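Side-chain contacts in protocadherin gamma-B3 (Homo sapiens, PDB 5K8R), which probably acts as a calcium-dependent cell-adhesion protein whose extracellular cadherin repeats 1-4 pair into antiparallel homodimers, and may help set specific neuronal connections in the brain: residues Y5-E10 with L54-R59; P32-R37 with P83-H88; K43-S48 with V91-I96; I60-I65 with S70-E75; E125-P130 with L182-G187. One frame throughout, in Å; residues are numbered along the deposited sequence.

Contact 1 (Y5-E10 with L54-R59); sequences YAIPEE and LLVSDR. With CA (calcium ion), chain C; CA (calcium ion), chain D.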
# COMPACT_ATOMS: atom_id res chain seq x y z
N TYR A 5 50.65 37.74 17.04
CA TYR A 5 50.43 37.11 18.33
C TYR A 5 49.40 35.98 18.16
O TYR A 5 48.85 35.77 17.08
CB TYR A 5 49.97 38.13 19.37
CG TYR A 5 50.95 39.25 19.60
CD1 TYR A 5 52.06 39.07 20.42
CD2 TYR A 5 50.78 40.49 19.00
CE1 TYR A 5 52.96 40.09 20.64
CE2 TYR A 5 51.68 41.52 19.21
CZ TYR A 5 52.77 41.32 20.03
OH TYR A 5 53.67 42.34 20.25
N ALA A 6 49.15 35.25 19.24
CA ALA A 6 48.19 34.15 19.22
C ALA A 6 47.59 34.01 20.61
O ALA A 6 48.31 33.67 21.56
CB ALA A 6 48.85 32.85 18.77
N ILE A 7 46.29 34.26 20.73
CA ILE A 7 45.63 34.22 22.03
C ILE A 7 44.35 33.39 21.92
O ILE A 7 43.72 33.36 20.85
CB ILE A 7 45.32 35.63 22.54
CG1 ILE A 7 44.49 36.41 21.51
CG2 ILE A 7 46.60 36.38 22.87
CD1 ILE A 7 44.04 37.78 21.98
N PRO A 8 43.94 32.70 22.98
CA PRO A 8 42.64 32.02 22.95
C PRO A 8 41.50 33.03 22.97
O PRO A 8 41.65 34.18 23.39
CB PRO A 8 42.65 31.18 24.23
CG PRO A 8 43.58 31.90 25.14
CD PRO A 8 44.65 32.48 24.25
N GLU A 9 40.35 32.58 22.49
CA GLU A 9 39.16 33.42 22.46
C GLU A 9 38.56 33.55 23.86
O GLU A 9 38.93 32.84 24.80
CB GLU A 9 38.13 32.86 21.49
CG GLU A 9 37.75 31.41 21.77
CD GLU A 9 36.52 30.96 21.01
OE1 GLU A 9 35.65 31.81 20.72
OE2 GLU A 9 36.42 29.75 20.71
N GLU A 10 37.62 34.49 23.98
CA GLU A 10 36.81 34.66 25.20
C GLU A 10 37.66 35.03 26.41
O GLU A 10 37.33 34.67 27.54
CB GLU A 10 35.97 33.42 25.49
CG GLU A 10 35.10 32.96 24.33
CD GLU A 10 33.89 33.85 24.10
OE1 GLU A 10 33.65 34.76 24.92
OE2 GLU A 10 33.19 33.64 23.09
N LEU A 54 49.70 45.68 24.09
CA LEU A 54 48.46 45.34 23.40
C LEU A 54 47.60 44.48 24.32
O LEU A 54 48.04 43.42 24.77
CB LEU A 54 48.76 44.61 22.09
CG LEU A 54 47.57 44.39 21.16
CD1 LEU A 54 47.03 45.72 20.67
CD2 LEU A 54 47.97 43.50 19.99
N LEU A 55 46.38 44.95 24.59
CA LEU A 55 45.47 44.32 25.54
C LEU A 55 44.11 44.09 24.90
O LEU A 55 43.73 44.75 23.93
CB LEU A 55 45.29 45.19 26.80
CG LEU A 55 46.53 45.68 27.53
CD1 LEU A 55 46.14 46.58 28.69
CD2 LEU A 55 47.37 44.51 28.03
N VAL A 56 43.37 43.13 25.47
CA VAL A 56 42.02 42.83 25.02
C VAL A 56 41.07 43.93 25.49
O VAL A 56 41.03 44.28 26.67
CB VAL A 56 41.57 41.46 25.54
CG1 VAL A 56 40.10 41.23 25.22
CG2 VAL A 56 42.42 40.35 24.95
N SER A 57 40.30 44.48 24.55
CA SER A 57 39.39 45.59 24.84
C SER A 57 37.94 45.17 24.96
O SER A 57 37.18 45.81 25.70
CB SER A 57 39.51 46.67 23.76
OG SER A 57 38.60 47.73 24.00
N ASP A 58 37.52 44.11 24.26
CA ASP A 58 36.14 43.66 24.28
C ASP A 58 36.12 42.15 24.10
O ASP A 58 37.16 41.51 23.97
CB ASP A 58 35.32 44.38 23.21
CG ASP A 58 33.82 44.32 23.46
OD1 ASP A 58 33.43 44.03 24.61
OD2 ASP A 58 33.05 44.56 22.52
N ARG A 59 34.92 41.58 24.11
CA ARG A 59 34.77 40.14 23.96
C ARG A 59 35.17 39.70 22.56
O ARG A 59 34.69 40.25 21.56
CB ARG A 59 33.34 39.71 24.26
CG ARG A 59 33.08 38.23 24.02
CD ARG A 59 31.72 37.82 24.55
NE ARG A 59 31.47 36.39 24.34
CZ ARG A 59 30.74 35.90 23.35
NH1 ARG A 59 30.18 36.71 22.46
NH2 ARG A 59 30.57 34.59 23.24
CA CA C . 33.13 31.43 21.65
CA CA D . 34.69 27.99 20.38
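Glu10 and Arg59 carry the polar end of this contact, joined by a salt bridge from Arg59 NE to Glu10 OE1 at 2.8 Å. As a hydrogen bond it is weak, for the N-H...O angle is only 129°. The carboxylate and guanidinium planes stand 43° apart. Glu10 is bent at chi2 (-74°), which brings its end toward Arg59; the two oxygens then have different partners: OE1 faces Arg59 NE, while OE2 lies 2.6 Å from a calcium ion and also comes within 2.8 Å of Arg59 NH2. Arg59 reaches across with its chain extended from CG to NE. Its positive charge probably offsets some of the negative charge gathered at the metal. Glu9, the preceding residue, takes no part in this bridge; its chain is extended beyond CG and its carboxylate bridges two calcium ions, OE1 binding the one that Glu10 OE2 holds at 2.7 Å and OE2 the other at 2.5 Å, and Arg62 N also bonds to OE1. Toward the sandwich interior the contact turns apolar. Ile7 CD1 meets Val56 CG2 at 4.2 Å, and Tyr5 CD2 meets Leu54 CD2 at the same separation, the methyl approaching the ring obliquely; the Tyr5 hydroxyl is held by Asp23. Strands 3-8 and 53-56 belong to opposite sheets of the first cadherin repeat, and the glutamates that directly follow strand 3-8 form the XEX-type calcium-binding motif of the junction between repeats.

Contact 2 (P32-R37 with P83-H88); sequences PTRNLR and PLNFFH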
# COMPACT_ATOMS: atom_id res chain seq x y z
N PRO A 32 55.66 58.06 25.28
CA PRO A 32 54.68 59.13 25.04
C PRO A 32 54.86 59.98 23.79
O PRO A 32 53.87 60.36 23.15
CB PRO A 32 54.87 59.93 26.33
CG PRO A 32 56.34 59.93 26.56
CD PRO A 32 56.95 58.81 25.76
N THR A 33 56.10 60.25 23.42
CA THR A 33 56.40 61.12 22.29
C THR A 33 55.89 60.50 21.00
O THR A 33 55.63 61.19 20.02
CB THR A 33 57.91 61.38 22.16
OG1 THR A 33 58.43 61.84 23.42
CG2 THR A 33 58.18 62.44 21.10
N ARG A 34 55.71 59.17 21.02
CA ARG A 34 55.25 58.42 19.86
C ARG A 34 53.76 58.21 19.79
O ARG A 34 53.19 58.16 18.74
CB ARG A 34 56.02 57.14 19.74
CG ARG A 34 57.49 57.42 19.67
CD ARG A 34 58.16 56.68 18.56
NE ARG A 34 57.59 57.04 17.28
CZ ARG A 34 57.96 56.48 16.16
NH1 ARG A 34 58.88 55.56 16.18
NH2 ARG A 34 57.43 56.86 15.02
N ASN A 35 53.13 58.09 20.93
CA ASN A 35 51.67 58.02 21.03
C ASN A 35 51.10 56.89 20.16
O ASN A 35 50.32 57.12 19.23
CB ASN A 35 51.05 59.37 20.67
CG ASN A 35 49.59 59.46 21.07
OD1 ASN A 35 49.13 58.75 21.96
ND2 ASN A 35 48.85 60.35 20.41
N LEU A 36 51.51 55.67 20.48
CA LEU A 36 51.02 54.50 19.76
C LEU A 36 49.52 54.36 19.94
O LEU A 36 48.98 54.66 21.01
CB LEU A 36 51.72 53.23 20.25
CG LEU A 36 53.24 53.26 20.43
CD1 LEU A 36 53.72 51.94 21.00
CD2 LEU A 36 53.92 53.56 19.12
N ARG A 37 48.83 53.92 18.88
CA ARG A 37 47.41 53.64 19.02
C ARG A 37 46.98 52.61 17.99
O ARG A 37 47.61 52.45 16.94
CB ARG A 37 46.56 54.91 18.90
CG ARG A 37 46.80 55.70 17.63
CD ARG A 37 46.09 57.04 17.69
NE ARG A 37 46.34 57.85 16.49
CZ ARG A 37 47.41 58.62 16.33
NH1 ARG A 37 48.33 58.70 17.28
NH2 ARG A 37 47.56 59.32 15.21
N PRO A 83 58.24 59.96 14.13
CA PRO A 83 57.52 60.23 12.89
C PRO A 83 56.30 59.32 12.70
O PRO A 83 56.19 58.30 13.38
CB PRO A 83 58.57 59.95 11.82
CG PRO A 83 59.39 58.86 12.41
CD PRO A 83 59.43 59.12 13.90
N LEU A 84 55.40 59.69 11.80
CA LEU A 84 54.22 58.88 11.53
C LEU A 84 54.61 57.60 10.81
O LEU A 84 55.37 57.63 9.84
CB LEU A 84 53.21 59.67 10.70
CG LEU A 84 52.29 60.63 11.46
CD1 LEU A 84 51.50 61.48 10.48
CD2 LEU A 84 51.34 59.85 12.36
N ASN A 85 54.07 56.47 11.27
CA ASN A 85 54.38 55.18 10.69
C ASN A 85 53.28 54.18 11.04
O ASN A 85 52.72 54.23 12.14
CB ASN A 85 55.74 54.65 11.17
CG ASN A 85 56.88 55.07 10.27
OD1 ASN A 85 56.73 55.15 9.05
ND2 ASN A 85 58.04 55.34 10.87
N PHE A 86 53.04 53.25 10.12
CA PHE A 86 52.07 52.18 10.31
C PHE A 86 52.83 50.91 10.70
O PHE A 86 53.94 50.67 10.23
CB PHE A 86 51.27 51.95 9.03
CG PHE A 86 49.99 52.74 8.96
CD1 PHE A 86 49.33 53.12 10.12
CD2 PHE A 86 49.45 53.09 7.74
CE1 PHE A 86 48.16 53.84 10.06
CE2 PHE A 86 48.28 53.82 7.67
CZ PHE A 86 47.63 54.19 8.83
N PHE A 87 52.23 50.11 11.58
CA PHE A 87 52.82 48.88 12.07
C PHE A 87 51.75 47.80 12.02
O PHE A 87 50.84 47.78 12.85
CB PHE A 87 53.37 49.04 13.49
CG PHE A 87 54.49 50.03 13.59
CD1 PHE A 87 55.80 49.65 13.31
CD2 PHE A 87 54.25 51.35 13.96
CE1 PHE A 87 56.83 50.56 13.40
CE2 PHE A 87 55.28 52.26 14.06
CZ PHE A 87 56.58 51.87 13.78
N HIS A 88 51.86 46.90 11.05
CA HIS A 88 50.84 45.88 10.85
C HIS A 88 50.94 44.81 11.93
O HIS A 88 52.02 44.26 12.16
CB HIS A 88 50.98 45.25 9.46
CG HIS A 88 49.84 44.36 9.09
ND1 HIS A 88 48.59 44.84 8.74
CD2 HIS A 88 49.75 43.01 9.02
CE1 HIS A 88 47.79 43.83 8.47
NE2 HIS A 88 48.47 42.70 8.63
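Arg34 reaches Pro83 through the last atoms of its side chain. From CB, the chain sets off with CG beside the backbone N and opposite the carbonyl carbon, then bends twice, at chi2 (-132°, away from a staggered value) and at chi3 (60°). These bends bring NE to the carbonyl oxygen of Glu81, the main polar partner of this side chain, and carry the guanidinium on to Pro83. At CZ the proline comes into contact: Pro83 CD lies over one face of the guanidinium, 3.8 Å from Arg34 CZ. NH2 makes the closest approaches, 3.2 Å to Pro83 CD and 2.5 Å to Pro83 O. That oxygen sits at the guanidinium edge, in its plane, but the angle at the hydrogen is a poor 119° and the length improbably short, which makes the bond weak and its exact geometry doubtful. Near the same plane, Asn85 ND2 stands 4.5 Å from Arg34 NH2. Close by, Leu84 and Phe86 pack on Val336 and Leu338 of the second subunit. A cis peptide bond precedes Pro83 in the turn between strands 73-80 and 85-94, and Arg34 ties the end of the short, weakly bonded helix 31-34 to that turn.

Contact 3 (K43-S48 with V91-I96); sequences KFFTVS and VLIQDI. With CA (calcium ion), chain D.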
# COMPACT_ATOMS: atom_id res chain seq x y z
N LYS A 43 36.42 47.23 17.95
CA LYS A 43 37.10 47.58 19.20
C LYS A 43 37.46 46.30 19.96
O LYS A 43 36.89 45.96 20.99
CB LYS A 43 36.22 48.49 20.05
CG LYS A 43 35.71 49.73 19.33
CD LYS A 43 36.74 50.84 19.32
CE LYS A 43 36.14 52.13 18.78
NZ LYS A 43 37.07 53.29 18.95
N PHE A 44 38.44 45.58 19.41
CA PHE A 44 38.87 44.31 19.98
C PHE A 44 40.12 44.43 20.84
O PHE A 44 40.24 43.73 21.85
CB PHE A 44 39.12 43.28 18.86
CG PHE A 44 37.86 42.69 18.30
CD1 PHE A 44 36.77 42.45 19.12
CD2 PHE A 44 37.77 42.36 16.96
CE1 PHE A 44 35.61 41.90 18.61
CE2 PHE A 44 36.61 41.82 16.44
CZ PHE A 44 35.52 41.58 17.27
N PHE A 45 41.05 45.31 20.47
CA PHE A 45 42.29 45.49 21.21
C PHE A 45 42.54 46.97 21.44
O PHE A 45 42.08 47.82 20.67
CB PHE A 45 43.49 44.88 20.47
CG PHE A 45 43.30 43.45 20.08
CD1 PHE A 45 42.89 43.11 18.80
CD2 PHE A 45 43.53 42.43 20.99
CE1 PHE A 45 42.72 41.79 18.43
CE2 PHE A 45 43.36 41.11 20.63
CZ PHE A 45 42.95 40.79 19.35
N THR A 46 43.29 47.28 22.50
CA THR A 46 43.74 48.64 22.77
C THR A 46 45.20 48.60 23.18
O THR A 46 45.65 47.66 23.86
CB THR A 46 42.91 49.31 23.88
OG1 THR A 46 42.81 48.44 25.01
CG2 THR A 46 41.51 49.65 23.38
N VAL A 47 45.95 49.61 22.76
CA VAL A 47 47.36 49.74 23.11
C VAL A 47 47.47 50.65 24.33
O VAL A 47 46.95 51.77 24.32
CB VAL A 47 48.19 50.28 21.94
CG1 VAL A 47 49.64 50.44 22.34
CG2 VAL A 47 48.06 49.36 20.73
N SER A 48 48.11 50.17 25.38
CA SER A 48 48.35 50.99 26.56
C SER A 48 49.42 52.02 26.24
O SER A 48 50.58 51.65 26.05
CB SER A 48 48.78 50.11 27.74
OG SER A 48 47.67 49.51 28.37
N VAL A 91 46.69 39.03 14.89
CA VAL A 91 46.44 38.29 16.12
C VAL A 91 45.61 37.06 15.77
O VAL A 91 44.46 37.19 15.34
CB VAL A 91 45.72 39.14 17.18
CG1 VAL A 91 45.52 38.35 18.46
CG2 VAL A 91 46.50 40.42 17.45
N LEU A 92 46.19 35.88 15.99
CA LEU A 92 45.49 34.63 15.74
C LEU A 92 44.60 34.33 16.94
O LEU A 92 45.05 34.38 18.09
CB LEU A 92 46.49 33.49 15.53
CG LEU A 92 45.90 32.10 15.32
CD1 LEU A 92 45.06 32.05 14.06
CD2 LEU A 92 47.00 31.05 15.28
N ILE A 93 43.34 34.02 16.67
CA ILE A 93 42.36 33.73 17.72
C ILE A 93 42.16 32.23 17.77
O ILE A 93 41.52 31.65 16.88
CB ILE A 93 41.04 34.47 17.48
CG1 ILE A 93 41.27 35.98 17.45
CG2 ILE A 93 40.02 34.11 18.55
CD1 ILE A 93 41.94 36.53 18.69
N GLN A 94 42.69 31.59 18.81
CA GLN A 94 42.56 30.15 18.97
C GLN A 94 41.15 29.79 19.43
O GLN A 94 40.47 30.57 20.10
CB GLN A 94 43.59 29.63 19.97
CG GLN A 94 45.03 29.95 19.60
CD GLN A 94 45.98 29.78 20.76
OE1 GLN A 94 45.57 29.75 21.92
NE2 GLN A 94 47.27 29.69 20.46
N ASP A 95 40.72 28.59 19.05
CA ASP A 95 39.38 28.12 19.37
C ASP A 95 39.38 27.33 20.67
O ASP A 95 40.27 26.51 20.92
CB ASP A 95 38.84 27.24 18.24
CG ASP A 95 37.43 26.73 18.51
OD1 ASP A 95 36.57 27.54 18.93
OD2 ASP A 95 37.18 25.53 18.30
N ILE A 96 38.37 27.58 21.51
CA ILE A 96 38.14 26.81 22.71
C ILE A 96 36.80 26.10 22.57
O ILE A 96 35.92 26.51 21.81
CB ILE A 96 38.17 27.67 23.99
CG1 ILE A 96 37.01 28.67 23.99
CG2 ILE A 96 39.50 28.39 24.11
CD1 ILE A 96 36.98 29.57 25.21
CA CA D . 34.69 27.99 20.38
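Phe45 and Val91 point at each other from opposite sheets, and their approach is that of a branched side chain laid against a ring. The isopropyl group of Val91 lies against one side of the ring near CZ: CG1 comes closest, 3.7 Å from Phe45 CZ and 4.1 Å from Phe45 CE2, whereas CG2 lies over the face, 4.1 Å from Phe45 CE1. With CG1 anti to the backbone N (chi1 -178°), CG2 falls beside it, and both methyls are turned to the ring. Ile93 arrives differently, its CD1 standing near the ring plane at the edge, 4.4 Å from Phe45 CZ, and the looser spacing marks it as the lesser partner. Phe76 also meets the Phe45 ring, with planes about 30° apart, and Ile7 and Leu54 help to bury it. Beyond Ile93 the segment leaves the core for the metal: Asp95 OD1 and Ile96 O both bind the same calcium ion, each at 2.4 Å, while Asp95 OD2 turns to Val132 N and Asn135 ND2 of the next repeat. This is core packing between the two sheets of the cadherin beta-sandwich, on a strand that runs directly into the DXNDN calcium-binding linker.

Contact 4 (I60-I65 with S70-E75); sequences IDREEI and STCVLE. With CA (calcium ion), chain C; CA (calcium ion), chain D.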
# COMPACT_ATOMS: atom_id res chain seq x y z
N ILE A 60 36.06 38.72 22.48
CA ILE A 60 36.51 38.17 21.21
C ILE A 60 35.94 36.76 21.05
O ILE A 60 36.53 35.78 21.52
CB ILE A 60 38.04 38.17 21.10
CG1 ILE A 60 38.59 39.58 21.29
CG2 ILE A 60 38.49 37.60 19.76
CD1 ILE A 60 40.09 39.68 21.18
N ASP A 61 34.78 36.66 20.41
CA ASP A 61 34.12 35.38 20.17
C ASP A 61 34.52 34.88 18.79
O ASP A 61 34.13 35.46 17.77
CB ASP A 61 32.60 35.53 20.29
CG ASP A 61 31.86 34.25 19.93
OD1 ASP A 61 32.43 33.16 20.12
OD2 ASP A 61 30.71 34.35 19.45
N ARG A 62 35.29 33.79 18.75
CA ARG A 62 35.76 33.26 17.48
C ARG A 62 34.62 32.76 16.61
O ARG A 62 34.70 32.82 15.38
CB ARG A 62 36.78 32.15 17.71
CG ARG A 62 37.53 31.72 16.46
CD ARG A 62 37.84 30.24 16.48
NE ARG A 62 36.61 29.45 16.55
CZ ARG A 62 35.86 29.14 15.49
NH1 ARG A 62 36.21 29.56 14.28
NH2 ARG A 62 34.76 28.42 15.65
N GLU A 63 33.55 32.25 17.23
CA GLU A 63 32.41 31.76 16.45
C GLU A 63 31.73 32.89 15.70
O GLU A 63 31.31 32.71 14.55
CB GLU A 63 31.42 31.04 17.37
CG GLU A 63 31.78 29.59 17.67
CD GLU A 63 33.01 29.46 18.54
OE1 GLU A 63 33.10 30.18 19.56
OE2 GLU A 63 33.89 28.65 18.20
N GLU A 64 31.60 34.06 16.32
CA GLU A 64 30.95 35.18 15.66
C GLU A 64 31.87 35.88 14.67
O GLU A 64 31.39 36.48 13.70
CB GLU A 64 30.44 36.17 16.71
CG GLU A 64 29.56 37.28 16.15
CD GLU A 64 29.06 38.22 17.23
OE1 GLU A 64 29.47 38.06 18.39
OE2 GLU A 64 28.25 39.11 16.90
N ILE A 65 33.18 35.80 14.89
CA ILE A 65 34.13 36.51 14.03
C ILE A 65 34.46 35.69 12.79
O ILE A 65 34.34 36.18 11.66
CB ILE A 65 35.40 36.86 14.83
CG1 ILE A 65 35.07 37.85 15.95
CG2 ILE A 65 36.47 37.44 13.90
CD1 ILE A 65 36.22 38.09 16.90
N SER A 70 38.78 27.48 9.41
CA SER A 70 39.79 26.71 10.14
C SER A 70 40.74 27.62 10.91
O SER A 70 41.23 27.23 11.98
CB SER A 70 40.56 25.82 9.17
OG SER A 70 39.71 24.87 8.56
N THR A 71 41.00 28.80 10.36
CA THR A 71 41.90 29.76 10.99
C THR A 71 41.16 31.07 11.26
O THR A 71 40.26 31.45 10.51
CB THR A 71 43.13 30.05 10.12
OG1 THR A 71 44.10 30.78 10.88
CG2 THR A 71 42.74 30.86 8.89
N CYS A 72 41.55 31.75 12.34
CA CYS A 72 40.92 33.01 12.71
C CYS A 72 42.02 34.02 13.00
O CYS A 72 42.70 33.93 14.03
CB CYS A 72 40.01 32.84 13.92
SG CYS A 72 38.75 34.12 14.08
N VAL A 73 42.20 34.99 12.10
CA VAL A 73 43.22 36.01 12.23
C VAL A 73 42.56 37.38 12.19
O VAL A 73 41.67 37.63 11.37
CB VAL A 73 44.30 35.89 11.14
CG1 VAL A 73 45.14 34.63 11.36
CG2 VAL A 73 43.67 35.86 9.75
N LEU A 74 42.99 38.26 13.09
CA LEU A 74 42.53 39.64 13.15
C LEU A 74 43.69 40.55 12.80
O LEU A 74 44.69 40.61 13.53
CB LEU A 74 41.98 39.98 14.54
CG LEU A 74 40.68 39.30 14.97
CD1 LEU A 74 40.34 39.66 16.40
CD2 LEU A 74 39.54 39.69 14.03
N GLU A 75 43.57 41.26 11.68
CA GLU A 75 44.63 42.12 11.17
C GLU A 75 44.25 43.58 11.39
O GLU A 75 43.14 43.99 11.03
CB GLU A 75 44.89 41.86 9.69
CG GLU A 75 45.06 40.39 9.34
CD GLU A 75 45.67 40.17 7.97
OE1 GLU A 75 45.73 41.14 7.19
OE2 GLU A 75 46.10 39.03 7.68
CA CA C . 33.13 31.43 21.65
CA CA D . 34.69 27.99 20.38
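Arg62, whose CG rests 3.6 Å from Cys72 SG, places its flat guanidinium beside the equally flat carboxylate of Glu63, and the two do not meet squarely. Arg62 NH2 donates to Glu63 OE2 at 2.7 Å, from 36° above the carboxylate plane, as part of a salt bridge; a weak bond from NE supports it. Both oxygens of Glu63 also bind metal: OE1 bridges the two calcium ions, 2.4 Å from one and 2.8 Å from the other, and OE2 binds the latter at 2.4 Å. Asp61 holds the third flat group. Its OD1 binds the first of these ions, and Glu63 N approaches the same oxygen from well above the plane (71° out of it, 3.2 Å), while OD2 receives a weak bond from Glu64 N. Asp61 thus serves as N-cap of helix 62-65 and metal ligand at once, which fixes the helix start against the calcium pair. This Asp61-Arg62-Glu63 run is the DRE motif of cadherins. On the apolar side, Cys72 SG, set anti to its backbone N (chi1 -158°), also touches Ile65 CG2 at 4.0 Å. Ile65 CG2 then meets Leu74 CD2 at 3.8 Å, the two side chains crossing at about a right angle, and Ile60 CG2 adds a marginal touch on Leu74 CD1. Cys72 is bonded to Cys66, a disulfide that closes the short loop after the helix. Helix 62-65 sits against Cys72 and the start of strand 73-80, whose backbone pairs with strand 85-94, and Phe45 of strand 45-47 reaches both Ile60 and Leu74.

Contact 5 (E125-P130 with L182-G187); sequences ESAQDP and LTAVDG. With CA (calcium ion), chain B.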
# COMPACT_ATOMS: atom_id res chain seq x y z
N GLU A 125 20.20 12.26 11.15
CA GLU A 125 20.67 13.64 11.10
C GLU A 125 21.89 13.80 12.00
O GLU A 125 21.88 13.38 13.16
CB GLU A 125 19.56 14.60 11.54
CG GLU A 125 20.01 16.04 11.59
CD GLU A 125 18.85 17.01 11.71
OE1 GLU A 125 17.77 16.60 12.20
OE2 GLU A 125 19.01 18.18 11.31
N SER A 126 22.94 14.41 11.46
CA SER A 126 24.16 14.63 12.22
C SER A 126 24.01 15.84 13.13
O SER A 126 23.15 16.70 12.94
CB SER A 126 25.34 14.82 11.27
OG SER A 126 26.55 14.95 12.00
N ALA A 127 24.86 15.89 14.15
CA ALA A 127 24.87 17.02 15.07
C ALA A 127 25.70 18.16 14.50
O ALA A 127 26.61 17.96 13.68
CB ALA A 127 25.41 16.60 16.43
N GLN A 128 25.38 19.38 14.94
CA GLN A 128 26.09 20.57 14.51
C GLN A 128 26.82 21.20 15.70
O GLN A 128 26.36 21.11 16.84
CB GLN A 128 25.14 21.60 13.88
CG GLN A 128 24.54 21.14 12.56
CD GLN A 128 23.76 22.24 11.88
OE1 GLN A 128 23.63 23.35 12.40
NE2 GLN A 128 23.23 21.94 10.69
N ASP A 129 27.95 21.82 15.41
CA ASP A 129 28.80 22.41 16.43
C ASP A 129 29.50 23.64 15.87
O ASP A 129 30.29 23.52 14.91
CB ASP A 129 29.82 21.39 16.93
CG ASP A 129 30.43 21.76 18.27
OD1 ASP A 129 30.82 22.93 18.45
OD2 ASP A 129 30.51 20.87 19.15
N PRO A 130 29.25 24.83 16.41
CA PRO A 130 29.86 26.05 15.85
C PRO A 130 31.36 26.15 16.10
O PRO A 130 31.99 27.06 15.54
CB PRO A 130 29.11 27.18 16.56
CG PRO A 130 28.64 26.58 17.83
CD PRO A 130 28.34 25.13 17.54
N LEU A 182 20.03 8.95 21.01
CA LEU A 182 21.26 9.23 20.33
C LEU A 182 22.00 10.34 21.04
O LEU A 182 21.45 11.34 21.36
CB LEU A 182 20.96 9.66 18.91
CG LEU A 182 22.01 10.09 17.93
CD1 LEU A 182 22.95 8.96 17.66
CD2 LEU A 182 21.46 10.63 16.65
N THR A 183 23.28 10.14 21.26
CA THR A 183 24.11 11.12 21.96
C THR A 183 25.30 11.49 21.09
O THR A 183 25.90 10.64 20.43
CB THR A 183 24.59 10.56 23.31
OG1 THR A 183 23.47 10.15 24.09
CG2 THR A 183 25.38 11.62 24.08
N ALA A 184 25.63 12.78 21.08
CA ALA A 184 26.78 13.31 20.36
C ALA A 184 27.72 13.98 21.35
O ALA A 184 27.30 14.90 22.07
CB ALA A 184 26.35 14.28 19.26
N VAL A 185 28.97 13.54 21.38
CA VAL A 185 29.99 14.08 22.27
C VAL A 185 31.14 14.60 21.41
O VAL A 185 31.69 13.85 20.60
CB VAL A 185 30.50 13.03 23.27
CG1 VAL A 185 31.36 13.68 24.34
CG2 VAL A 185 29.34 12.26 23.89
N ASP A 186 31.49 15.87 21.60
CA ASP A 186 32.58 16.46 20.83
C ASP A 186 33.93 16.01 21.39
O ASP A 186 34.01 15.33 22.42
CB ASP A 186 32.46 17.98 20.78
CG ASP A 186 32.36 18.61 22.17
OD1 ASP A 186 32.89 18.04 23.14
OD2 ASP A 186 31.76 19.70 22.27
N GLY A 187 35.00 16.42 20.72
CA GLY A 187 36.34 16.02 21.13
C GLY A 187 37.14 17.15 21.74
O GLY A 187 38.38 17.13 21.71
CA CA B . 32.04 21.90 20.67
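Asp129 and Asp186 converge on one calcium ion at the tight end of this contact. Asp129 binds with both oxygens, OD2 at 2.4 Å and OD1 at 2.7 Å, whereas Asp186 offers OD2 alone, also at 2.7 Å. Their side chains cross at about a right angle with carboxylate planes 45° apart, and Asp129 OD2 stands 3.6 Å from Asp186 OD2, a proximity of like charges which the shared ion probably makes tolerable. The torsions are consistent with this: Asp129 sends CG anti to its backbone N (chi1 -162°), and Asp186 takes the crowded position between its N and carbonyl carbon (chi1 55°), turning both carboxylates to the same ion. Each carboxylate has a further polar partner, Gln138 for Asp129 and Arg192 for Asp186. Asn97, Asn99, Asp131 and Asn135 complete the metal site. Asp129 opens the DXD motif of the second cadherin repeat, and the asparagines from the preceding linker make this the third calcium of the junction between repeats 1 and 2. Between Asp129 and Ala127, Gln128 packs on Ile254 of the second subunit. One step back from the ion, the packing is small and close: Ala127 CB meets Ala184 CB at 3.8 Å, methyl against methyl, with the CA atoms of Ala127 and Ala184 6.7 Å apart. The contact then slackens. Leu182 CD2 only grazes Glu125 O at 4.5 Å, and the carboxylate of Glu125 turns instead to Ser104 OG. At this looser end Ser126 N bonds to Asn253 OD1 of the second subunit.

Contacts 1, 3 and 4 form one compact cluster in cadherin repeat 1: the centres of contacts 1 and 3 lie about 3 Å apart, and that of contact 4 about 9 to 10 Å from both. Contacts 1 and 4 bind both ions of the calcium pair at the end of the repeat, and contact 3 one of them. Along the chain, contacts 1 and 3 cross, while contact 4 is nested inside contact 3. Contact 2 shares strand 85-94 with contact 3 but sits about 19 Å from it, centre to centre, toward the far tip. Contact 5 follows in repeat 2, its centre about 22 Å from that of contact 4, and touches it through Pro130. Metal sites drawing ligands from both repeats join them, and contacts 2 and 5 both meet the second subunit.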